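Local coordinates for flavin-dependent thymidylate synthase (Helicobacter pylori, PDB 3AH5), which catalyses the FAD- and NAD(P)H-dependent reductive methylation of dUMP to dTMP, with methylenetetrahydrofolate as methyl donor, and works as a homotetramer, at residues Cys5-Pro10 with Tyr56-Ile61; Leu38-Gly43 with Gln199-Asp204; Val126-Asn131 with Ala149-Tyr154. All blocks are in the same frame, centred on the assembly; numbering follows the deposited sequence.

Interaction 1 of 3, residues Cys5-Pro10 with Tyr56-Ile61; sequences CKHYTP and YYNFEI
A classic beta bulge interrupts the antiparallel pairing of strand 2-8 with strand 56-65: Lys6 and His7 together face Asn58. His7 and Asn58 form a hydrogen-bonded pair, with Asn58 N donating its N-H to His7 O at 2.7 Å in a nearly straight bond. In return His7 N reaches Asn58 O at 3.1 Å, lying in the carbonyl plane on a lone pair. The extra residue of the bulge, Lys6, also points its N at Asn58 O, but that bond is weak, bent and doubtful. Where strand 2-8 runs out, Thr9 holds Tyr56 from two directions, since its N donates to Tyr56 O and its OG1 accepts from Tyr56 N at 3.0 Å. With OG1 beside the backbone N (chi1 -53°), the hydroxyl takes the acceptor role that a strand carbonyl would otherwise fill.

Cys5, Tyr8, Tyr57 and Phe59 share one face of the sheet. There Cys5 CB touches Phe59 CE1 at 3.7 Å, while its SG approaches that ring obliquely in a sulfur-aromatic contact, 4.8 Å from the centroid. Tyr8 CB presses on Tyr57 CD1 at 3.4 Å. At the far end the bent Lys6 chain lays CD against Glu60 CB at 3.4 Å, and its ammonium makes a long salt bridge to the carboxylate.

His7 and Asn58 occupy the other face, which meets the second subunit: His7 NE2 is hydrogen-bonded to His7 NE2 of that subunit, and the Tyr56 rings of the two chains stack. On the first face Phe59 packs against Leu190 of helix 181-193 and Tyr57 against Leu167 of helix 164-174, while strand 155-163 pairs with the far edge of strand 56-65.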
loop_
_atom_site.group_PDB
_atom_site.type_symbol
_atom_site.label_atom_id
_atom_site.label_comp_id
_atom_site.label_asym_id
_atom_site.label_seq_id
_atom_site.Cartn_x
_atom_site.Cartn_y
_atom_site.Cartn_z
ATOM N N CYS A 5 -12.852 -20.614 1.353
ATOM C CA CYS A 5 -11.426 -20.329 1.306
ATOM C C CYS A 5 -10.863 -21.340 0.307
ATOM O O CYS A 5 -10.741 -22.530 0.610
ATOM C CB CYS A 5 -10.762 -20.511 2.673
ATOM S SG CYS A 5 -8.939 -20.394 2.603
ATOM N N LYS A 6 -10.542 -20.851 -0.887
ATOM C CA LYS A 6 -10.030 -21.676 -1.972
ATOM C C LYS A 6 -8.591 -22.134 -1.777
ATOM O O LYS A 6 -8.217 -23.219 -2.208
ATOM C CB LYS A 6 -10.176 -20.910 -3.290
ATOM C CG LYS A 6 -11.631 -20.741 -3.711
ATOM C CD LYS A 6 -11.883 -19.452 -4.484
ATOM C CE LYS A 6 -11.141 -19.397 -5.799
ATOM N NZ LYS A 6 -11.582 -18.224 -6.603
ATOM N N HIS A 7 -7.781 -21.304 -1.132
ATOM C CA HIS A 7 -6.395 -21.668 -0.887
ATOM C C HIS A 7 -5.815 -20.853 0.257
ATOM O O HIS A 7 -6.298 -19.760 0.569
ATOM C CB HIS A 7 -5.551 -21.439 -2.144
ATOM C CG HIS A 7 -4.195 -22.077 -2.086
ATOM N ND1 HIS A 7 -3.982 -23.406 -2.383
ATOM C CD2 HIS A 7 -2.989 -21.577 -1.725
ATOM C CE1 HIS A 7 -2.705 -23.697 -2.207
ATOM N NE2 HIS A 7 -2.080 -22.605 -1.807
ATOM N N TYR A 8 -4.788 -21.397 0.895
ATOM C CA TYR A 8 -4.119 -20.700 1.978
ATOM C C TYR A 8 -2.678 -21.162 2.105
ATOM O O TYR A 8 -2.333 -22.297 1.764
ATOM C CB TYR A 8 -4.846 -20.888 3.311
ATOM C CG TYR A 8 -5.008 -22.324 3.761
ATOM C CD1 TYR A 8 -6.116 -23.080 3.370
ATOM C CD2 TYR A 8 -4.063 -22.920 4.599
ATOM C CE1 TYR A 8 -6.281 -24.385 3.804
ATOM C CE2 TYR A 8 -4.216 -24.222 5.037
ATOM C CZ TYR A 8 -5.327 -24.949 4.638
ATOM O OH TYR A 8 -5.499 -26.233 5.100
ATOM N N THR A 9 -1.841 -20.252 2.587
ATOM C CA THR A 9 -0.426 -20.507 2.776
ATOM C C THR A 9 -0.202 -21.340 4.037
ATOM O O THR A 9 -0.771 -21.048 5.088
ATOM C CB THR A 9 0.339 -19.177 2.915
ATOM O OG1 THR A 9 0.029 -18.328 1.803
ATOM C CG2 THR A 9 1.839 -19.425 2.951
ATOM N N PRO A 10 0.626 -22.394 3.946
ATOM C CA PRO A 10 0.896 -23.236 5.114
ATOM C C PRO A 10 1.413 -22.413 6.298
ATOM O O PRO A 10 2.235 -21.511 6.130
ATOM C CB PRO A 10 1.933 -24.226 4.587
ATOM C CG PRO A 10 1.526 -24.395 3.155
ATOM C CD PRO A 10 1.252 -22.957 2.736
ATOM N N TYR A 56 -1.178 -15.949 3.249
ATOM C CA TYR A 56 -2.162 -15.454 2.290
ATOM C C TYR A 56 -3.385 -16.376 2.273
ATOM O O TYR A 56 -3.287 -17.556 2.616
ATOM C CB TYR A 56 -1.521 -15.401 0.902
ATOM C CG TYR A 56 -2.049 -14.321 -0.024
ATOM C CD1 TYR A 56 -2.177 -13.000 0.411
ATOM C CD2 TYR A 56 -2.344 -14.608 -1.359
ATOM C CE1 TYR A 56 -2.576 -11.994 -0.456
ATOM C CE2 TYR A 56 -2.741 -13.607 -2.237
ATOM C CZ TYR A 56 -2.850 -12.299 -1.779
ATOM O OH TYR A 56 -3.172 -11.293 -2.665
ATOM N N TYR A 57 -4.532 -15.832 1.870
ATOM C CA TYR A 57 -5.772 -16.593 1.824
ATOM C C TYR A 57 -6.573 -16.227 0.580
ATOM O O TYR A 57 -6.873 -15.054 0.347
ATOM C CB TYR A 57 -6.599 -16.291 3.075
ATOM C CG TYR A 57 -5.894 -16.639 4.371
ATOM C CD1 TYR A 57 -5.838 -17.958 4.827
ATOM C CD2 TYR A 57 -5.260 -15.647 5.131
ATOM C CE1 TYR A 57 -5.167 -18.285 6.005
ATOM C CE2 TYR A 57 -4.586 -15.962 6.309
ATOM C CZ TYR A 57 -4.543 -17.284 6.739
ATOM O OH TYR A 57 -3.872 -17.602 7.898
ATOM N N ASN A 58 -6.915 -17.230 -0.222
ATOM C CA ASN A 58 -7.690 -16.997 -1.437
ATOM C C ASN A 58 -9.119 -17.432 -1.167
ATOM O O ASN A 58 -9.389 -18.621 -0.962
ATOM C CB ASN A 58 -7.112 -17.800 -2.600
ATOM C CG ASN A 58 -5.659 -17.461 -2.876
ATOM O OD1 ASN A 58 -5.327 -16.330 -3.251
ATOM N ND2 ASN A 58 -4.777 -18.444 -2.687
ATOM N N PHE A 59 -10.025 -16.460 -1.154
ATOM C CA PHE A 59 -11.433 -16.717 -0.888
ATOM C C PHE A 59 -12.271 -16.460 -2.126
ATOM O O PHE A 59 -11.804 -15.886 -3.108
ATOM C CB PHE A 59 -11.973 -15.766 0.188
ATOM C CG PHE A 59 -11.314 -15.886 1.530
ATOM C CD1 PHE A 59 -11.696 -16.884 2.424
ATOM C CD2 PHE A 59 -10.381 -14.942 1.938
ATOM C CE1 PHE A 59 -11.162 -16.932 3.716
ATOM C CE2 PHE A 59 -9.843 -14.985 3.222
ATOM C CZ PHE A 59 -10.238 -15.982 4.114
ATOM N N GLU A 60 -13.527 -16.878 -2.038
ATOM C CA GLU A 60 -14.526 -16.651 -3.072
ATOM C C GLU A 60 -15.723 -16.155 -2.273
ATOM O O GLU A 60 -16.032 -16.703 -1.217
ATOM C CB GLU A 60 -14.889 -17.942 -3.805
ATOM C CG GLU A 60 -16.095 -17.779 -4.722
ATOM C CD GLU A 60 -16.303 -18.962 -5.652
ATOM O OE1 GLU A 60 -15.432 -19.213 -6.519
ATOM O OE2 GLU A 60 -17.341 -19.642 -5.516
ATOM N N ILE A 61 -16.381 -15.103 -2.740
ATOM C CA ILE A 61 -17.528 -14.579 -2.005
ATOM C C ILE A 61 -18.773 -14.504 -2.878
ATOM O O ILE A 61 -18.781 -13.842 -3.913
ATOM C CB ILE A 61 -17.227 -13.181 -1.417
ATOM C CG1 ILE A 61 -15.987 -13.253 -0.525
ATOM C CG2 ILE A 61 -18.410 -12.695 -0.600
ATOM C CD1 ILE A 61 -15.551 -11.916 0.039
#

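Interaction 2 of 3, residues Leu38-Gly43 with Gln199-Asp204; sequences LIHRVG and QYLFED
With CG trans to its amide nitrogen (chi1 180°), the His40 side chain extends from helix 33-43 to the backbone of Tyr200, and the tyrosine, whose CG sits between N and the carbonyl carbon (chi1 78°), sends its ring back along it. The two side chains therefore slide past each other in opposite directions. His40 CB comes to 3.6 Å from Tyr200 CE1, approaching the phenol ring obliquely, and His40 CD2 lies 3.5 Å from Tyr200 O. That oxygen is near the plane of the imidazole, at its edge. Asp204 OD2 also meets the edge, in plane but 3.9 Å from His40 NE2, with the carboxylate turned 69° from the ring; the spacing suggests at most a loose electrostatic attraction.

Beside these polar approaches lies an apolar patch. Leu201 CD2 meets Ile39 CG2 at 3.7 Å, the two side chains crossing at about a right angle. Leu201 CD1 also lies 3.2 Å above one face of the Tyr200 ring, offset from its centre, and 3.9 Å from His40 CB, so one methyl fills the angle between histidine and phenol. Tyr200 OH passes Ile39 CB and finds its hydrogen-bond partner in Lys36 O, one turn earlier on the helix.

This is helix-to-loop packing, in which the segment following helix 181-193 lies against helix 33-43 within the ThyX fold.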
loop_
_atom_site.group_PDB
_atom_site.type_symbol
_atom_site.label_atom_id
_atom_site.label_comp_id
_atom_site.label_asym_id
_atom_site.label_seq_id
_atom_site.Cartn_x
_atom_site.Cartn_y
_atom_site.Cartn_z
ATOM N N LEU A 38 4.547 -19.635 18.467
ATOM C CA LEU A 38 5.454 -18.535 18.162
ATOM C C LEU A 38 4.769 -17.494 17.275
ATOM O O LEU A 38 4.828 -16.293 17.555
ATOM C CB LEU A 38 6.707 -19.080 17.466
ATOM C CG LEU A 38 7.824 -18.111 17.060
ATOM C CD1 LEU A 38 8.411 -17.422 18.284
ATOM C CD2 LEU A 38 8.902 -18.895 16.330
ATOM N N ILE A 39 4.115 -17.961 16.213
ATOM C CA ILE A 39 3.417 -17.078 15.280
ATOM C C ILE A 39 2.404 -16.180 15.994
ATOM O O ILE A 39 2.198 -15.028 15.612
ATOM C CB ILE A 39 2.682 -17.901 14.193
ATOM C CG1 ILE A 39 3.703 -18.665 13.352
ATOM C CG2 ILE A 39 1.846 -16.992 13.304
ATOM C CD1 ILE A 39 3.087 -19.547 12.302
ATOM N N HIS A 40 1.784 -16.710 17.041
ATOM C CA HIS A 40 0.784 -15.970 17.798
ATOM C C HIS A 40 1.391 -15.019 18.822
ATOM O O HIS A 40 0.824 -13.969 19.107
ATOM C CB HIS A 40 -0.161 -16.957 18.490
ATOM C CG HIS A 40 -1.228 -16.304 19.310
ATOM N ND1 HIS A 40 -0.994 -15.804 20.573
ATOM C CD2 HIS A 40 -2.532 -16.057 19.042
ATOM C CE1 HIS A 40 -2.108 -15.277 21.048
ATOM N NE2 HIS A 40 -3.056 -15.417 20.139
ATOM N N ARG A 41 2.548 -15.383 19.366
ATOM C CA ARG A 41 3.222 -14.555 20.363
ATOM C C ARG A 41 3.949 -13.377 19.721
ATOM O O ARG A 41 3.865 -12.244 20.204
ATOM C CB ARG A 41 4.234 -15.390 21.144
ATOM C CG ARG A 41 4.689 -14.757 22.450
ATOM C CD ARG A 41 5.939 -15.446 22.962
ATOM N NE ARG A 41 7.136 -14.940 22.294
ATOM C CZ ARG A 41 8.263 -15.630 22.137
ATOM N NH1 ARG A 41 8.354 -16.873 22.594
ATOM N NH2 ARG A 41 9.306 -15.070 21.535
ATOM N N VAL A 42 4.673 -13.651 18.640
ATOM C CA VAL A 42 5.424 -12.615 17.940
ATOM C C VAL A 42 4.546 -11.886 16.929
ATOM O O VAL A 42 4.546 -10.651 16.862
ATOM C CB VAL A 42 6.650 -13.217 17.208
ATOM C CG1 VAL A 42 7.364 -12.141 16.400
ATOM C CG2 VAL A 42 7.604 -13.830 18.221
ATOM N N GLY A 43 3.804 -12.665 16.147
ATOM C CA GLY A 43 2.925 -12.099 15.142
ATOM C C GLY A 43 1.959 -11.073 15.701
ATOM O O GLY A 43 1.540 -10.162 14.982
ATOM N N GLN A 199 -7.337 -20.518 12.566
ATOM C CA GLN A 199 -8.263 -19.664 13.292
ATOM C C GLN A 199 -7.774 -19.042 14.601
ATOM O O GLN A 199 -8.235 -17.964 14.982
ATOM C CB GLN A 199 -9.578 -20.412 13.524
ATOM C CG GLN A 199 -10.303 -20.770 12.227
ATOM C CD GLN A 199 -11.646 -21.447 12.459
ATOM O OE1 GLN A 199 -11.753 -22.394 13.241
ATOM N NE2 GLN A 199 -12.676 -20.971 11.769
ATOM N N TYR A 200 -6.837 -19.692 15.281
ATOM C CA TYR A 200 -6.336 -19.166 16.550
ATOM C C TYR A 200 -5.602 -17.835 16.375
ATOM O O TYR A 200 -5.374 -17.101 17.343
ATOM C CB TYR A 200 -5.411 -20.186 17.217
ATOM C CG TYR A 200 -4.017 -20.251 16.635
ATOM C CD1 TYR A 200 -2.928 -19.740 17.337
ATOM C CD2 TYR A 200 -3.781 -20.865 15.407
ATOM C CE1 TYR A 200 -1.634 -19.846 16.838
ATOM C CE2 TYR A 200 -2.490 -20.978 14.897
ATOM C CZ TYR A 200 -1.423 -20.470 15.616
ATOM O OH TYR A 200 -0.144 -20.595 15.117
ATOM N N LEU A 201 -5.237 -17.535 15.133
ATOM C CA LEU A 201 -4.537 -16.301 14.794
ATOM C C LEU A 201 -5.523 -15.165 14.548
ATOM O O LEU A 201 -5.121 -14.013 14.396
ATOM C CB LEU A 201 -3.715 -16.513 13.526
ATOM C CG LEU A 201 -2.196 -16.643 13.591
ATOM C CD1 LEU A 201 -1.757 -17.231 14.906
ATOM C CD2 LEU A 201 -1.738 -17.496 12.416
ATOM N N PHE A 202 -6.812 -15.488 14.519
ATOM C CA PHE A 202 -7.834 -14.484 14.237
ATOM C C PHE A 202 -8.959 -14.392 15.258
ATOM O O PHE A 202 -9.732 -13.440 15.240
ATOM C CB PHE A 202 -8.446 -14.764 12.856
ATOM C CG PHE A 202 -7.440 -14.841 11.755
ATOM C CD1 PHE A 202 -6.922 -13.685 11.187
ATOM C CD2 PHE A 202 -6.979 -16.071 11.308
ATOM C CE1 PHE A 202 -5.949 -13.751 10.179
ATOM C CE2 PHE A 202 -6.011 -16.155 10.306
ATOM C CZ PHE A 202 -5.492 -14.990 9.738
ATOM N N GLU A 203 -9.059 -15.376 16.139
ATOM C CA GLU A 203 -10.126 -15.394 17.133
ATOM C C GLU A 203 -10.324 -14.120 17.938
ATOM O O GLU A 203 -11.444 -13.633 18.059
ATOM C CB GLU A 203 -9.917 -16.542 18.111
ATOM C CG GLU A 203 -10.054 -17.901 17.500
ATOM C CD GLU A 203 -10.271 -18.957 18.551
ATOM O OE1 GLU A 203 -11.323 -18.897 19.232
ATOM O OE2 GLU A 203 -9.392 -19.835 18.699
ATOM N N ASP A 204 -9.244 -13.593 18.504
ATOM C CA ASP A 204 -9.336 -12.385 19.319
ATOM C C ASP A 204 -9.790 -11.152 18.547
ATOM O O ASP A 204 -10.120 -10.129 19.146
ATOM C CB ASP A 204 -8.000 -12.112 20.012
ATOM C CG ASP A 204 -7.590 -13.238 20.949
ATOM O OD1 ASP A 204 -8.467 -13.744 21.679
ATOM O OD2 ASP A 204 -6.394 -13.612 20.964
#

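Interaction 3 of 3, residues Val126-Asn131 with Ala149-Tyr154; sequences VLALEN and AMPESY
Buried apolar packing joins helix 119-138 to the loop that leads from helix 143-146 into strand 155-163, in the part of the ThyX fold near the dUMP site. Ala128 of the helix faces Pro151, where a type I beta turn begins that runs to Tyr154. The small alanine side chain lets the proline ring come close to the helix: Ala128 CB touches Pro151 CB and CG, both at 3.7 Å, and CD at 3.8 Å, so the methyl lies alongside one flank of the ring.

A second point of contact lies at the other end of the turn. Leu129 CG is opposite the amide nitrogen across the CA-CB bond: chi1 175° directs the branch to the tyrosine, and chi2 65° then sets CD1 at the edge of the Tyr154 ring, in its plane, 3.7 Å from CE1. The two side chains cross at about a right angle. The phenol group of Tyr154 is held by a hydrogen bond from its OH to Glu91 OE2, and the side chain of Tyr154 lies about 8 Å from the bound dUMP. The third subunit also takes part: Glu152 forms a salt bridge with Arg66 of that subunit.

Where the loop begins, the two backbones are joined through water. One molecule donates to Ala128 O at 2.9 Å and to Ala149 O at 2.7 Å, bridging two carbonyl oxygens that are 4.2 Å apart.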
loop_
_atom_site.group_PDB
_atom_site.type_symbol
_atom_site.label_atom_id
_atom_site.label_comp_id
_atom_site.label_asym_id
_atom_site.label_seq_id
_atom_site.Cartn_x
_atom_site.Cartn_y
_atom_site.Cartn_z
ATOM N N VAL A 126 -37.032 -4.915 -5.062
ATOM C CA VAL A 126 -37.568 -5.688 -6.178
ATOM C C VAL A 126 -38.169 -4.755 -7.228
ATOM O O VAL A 126 -38.133 -5.040 -8.430
ATOM C CB VAL A 126 -38.652 -6.672 -5.701
ATOM C CG1 VAL A 126 -39.199 -7.464 -6.885
ATOM C CG2 VAL A 126 -38.068 -7.609 -4.660
ATOM N N LEU A 127 -38.728 -3.640 -6.774
ATOM C CA LEU A 127 -39.307 -2.693 -7.709
ATOM C C LEU A 127 -38.158 -2.092 -8.506
ATOM O O LEU A 127 -38.279 -1.852 -9.707
ATOM C CB LEU A 127 -40.090 -1.611 -6.954
ATOM C CG LEU A 127 -41.622 -1.738 -6.957
ATOM C CD1 LEU A 127 -42.068 -3.178 -6.748
ATOM C CD2 LEU A 127 -42.186 -0.839 -5.867
ATOM N N ALA A 128 -37.030 -1.874 -7.843
ATOM C CA ALA A 128 -35.877 -1.313 -8.528
ATOM C C ALA A 128 -35.309 -2.365 -9.477
ATOM O O ALA A 128 -34.821 -2.037 -10.558
ATOM C CB ALA A 128 -34.826 -0.882 -7.518
ATOM N N LEU A 129 -35.374 -3.629 -9.071
ATOM C CA LEU A 129 -34.869 -4.716 -9.903
ATOM C C LEU A 129 -35.711 -4.826 -11.170
ATOM O O LEU A 129 -35.179 -4.966 -12.274
ATOM C CB LEU A 129 -34.914 -6.041 -9.143
ATOM C CG LEU A 129 -34.511 -7.280 -9.959
ATOM C CD1 LEU A 129 -33.036 -7.173 -10.347
ATOM C CD2 LEU A 129 -34.757 -8.556 -9.146
ATOM N N GLU A 130 -37.028 -4.749 -11.008
ATOM C CA GLU A 130 -37.942 -4.843 -12.134
ATOM C C GLU A 130 -37.684 -3.703 -13.102
ATOM O O GLU A 130 -37.507 -3.935 -14.302
ATOM C CB GLU A 130 -39.396 -4.817 -11.650
ATOM C CG GLU A 130 -40.449 -4.885 -12.761
ATOM C CD GLU A 130 -40.227 -6.039 -13.729
ATOM O OE1 GLU A 130 -39.624 -7.056 -13.332
ATOM O OE2 GLU A 130 -40.669 -5.931 -14.891
ATOM N N ASN A 131 -37.653 -2.476 -12.591
ATOM C CA ASN A 131 -37.401 -1.330 -13.460
ATOM C C ASN A 131 -36.059 -1.478 -14.175
ATOM O O ASN A 131 -35.913 -1.075 -15.331
ATOM C CB ASN A 131 -37.430 -0.021 -12.666
ATOM C CG ASN A 131 -38.837 0.424 -12.331
ATOM O OD1 ASN A 131 -39.785 0.104 -13.050
ATOM N ND2 ASN A 131 -38.981 1.184 -11.253
ATOM N N ALA A 149 -29.584 2.662 -12.587
ATOM C CA ALA A 149 -30.884 2.477 -11.935
ATOM C C ALA A 149 -30.882 1.251 -11.021
ATOM O O ALA A 149 -31.891 0.935 -10.378
ATOM C CB ALA A 149 -31.984 2.336 -12.991
ATOM N N MET A 150 -29.744 0.568 -10.975
ATOM C CA MET A 150 -29.587 -0.638 -10.178
ATOM C C MET A 150 -29.486 -0.351 -8.675
ATOM O O MET A 150 -28.707 0.499 -8.246
ATOM C CB MET A 150 -28.346 -1.392 -10.679
ATOM C CG MET A 150 -27.900 -2.588 -9.845
ATOM S SD MET A 150 -26.437 -3.414 -10.574
ATOM C CE MET A 150 -25.212 -2.100 -10.517
ATOM N N PRO A 151 -30.292 -1.049 -7.855
ATOM C CA PRO A 151 -30.283 -0.866 -6.396
ATOM C C PRO A 151 -29.046 -1.501 -5.778
ATOM O O PRO A 151 -28.567 -2.518 -6.264
ATOM C CB PRO A 151 -31.553 -1.583 -5.953
ATOM C CG PRO A 151 -31.627 -2.733 -6.923
ATOM C CD PRO A 151 -31.325 -2.027 -8.249
ATOM N N GLU A 152 -28.540 -0.929 -4.693
ATOM C CA GLU A 152 -27.355 -1.497 -4.073
ATOM C C GLU A 152 -27.610 -2.853 -3.425
ATOM O O GLU A 152 -26.681 -3.501 -2.947
ATOM C CB GLU A 152 -26.746 -0.515 -3.067
ATOM C CG GLU A 152 -26.336 0.796 -3.715
ATOM C CD GLU A 152 -25.148 1.463 -3.045
ATOM O OE1 GLU A 152 -25.101 1.512 -1.800
ATOM O OE2 GLU A 152 -24.264 1.952 -3.775
ATOM N N SER A 153 -28.862 -3.293 -3.406
ATOM C CA SER A 153 -29.164 -4.606 -2.842
ATOM C C SER A 153 -28.797 -5.661 -3.891
ATOM O O SER A 153 -28.749 -6.858 -3.602
ATOM C CB SER A 153 -30.646 -4.718 -2.461
ATOM O OG SER A 153 -31.491 -4.142 -3.443
ATOM N N TYR A 154 -28.517 -5.206 -5.109
ATOM C CA TYR A 154 -28.149 -6.123 -6.183
ATOM C C TYR A 154 -26.925 -6.937 -5.773
ATOM O O TYR A 154 -25.966 -6.395 -5.225
ATOM C CB TYR A 154 -27.844 -5.354 -7.474
ATOM C CG TYR A 154 -27.987 -6.212 -8.710
ATOM C CD1 TYR A 154 -29.232 -6.391 -9.322
ATOM C CD2 TYR A 154 -26.891 -6.891 -9.239
ATOM C CE1 TYR A 154 -29.379 -7.230 -10.434
ATOM C CE2 TYR A 154 -27.029 -7.735 -10.348
ATOM C CZ TYR A 154 -28.272 -7.898 -10.939
ATOM O OH TYR A 154 -28.390 -8.724 -12.031
HETATM O O HOH W 1 -34.612 0.871 -10.732
#

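How the interactions relate
From the N terminus, strand 2-8 is the first element used, and interaction 1 closes a loop, about half helix and without strand, when the chain returns in strand 56-65. Helix 33-43 lies inside that loop, but its partner 199-204 comes far later, after helix 181-193, so interactions 1 and 2 cross. They also touch: Tyr57 OH, hydrogen-bonded to His198, packs 3.5 Å from Phe202 CE2, which ties the sheet to the C-terminal loop. Interaction 3 closes a short loop containing helix 143-146; it follows interaction 1 in series and is nested within the long loop of interaction 2. It lies on the opposite side of the chain's centre from both other contacts, its centre about 42 Å from that of interaction 2.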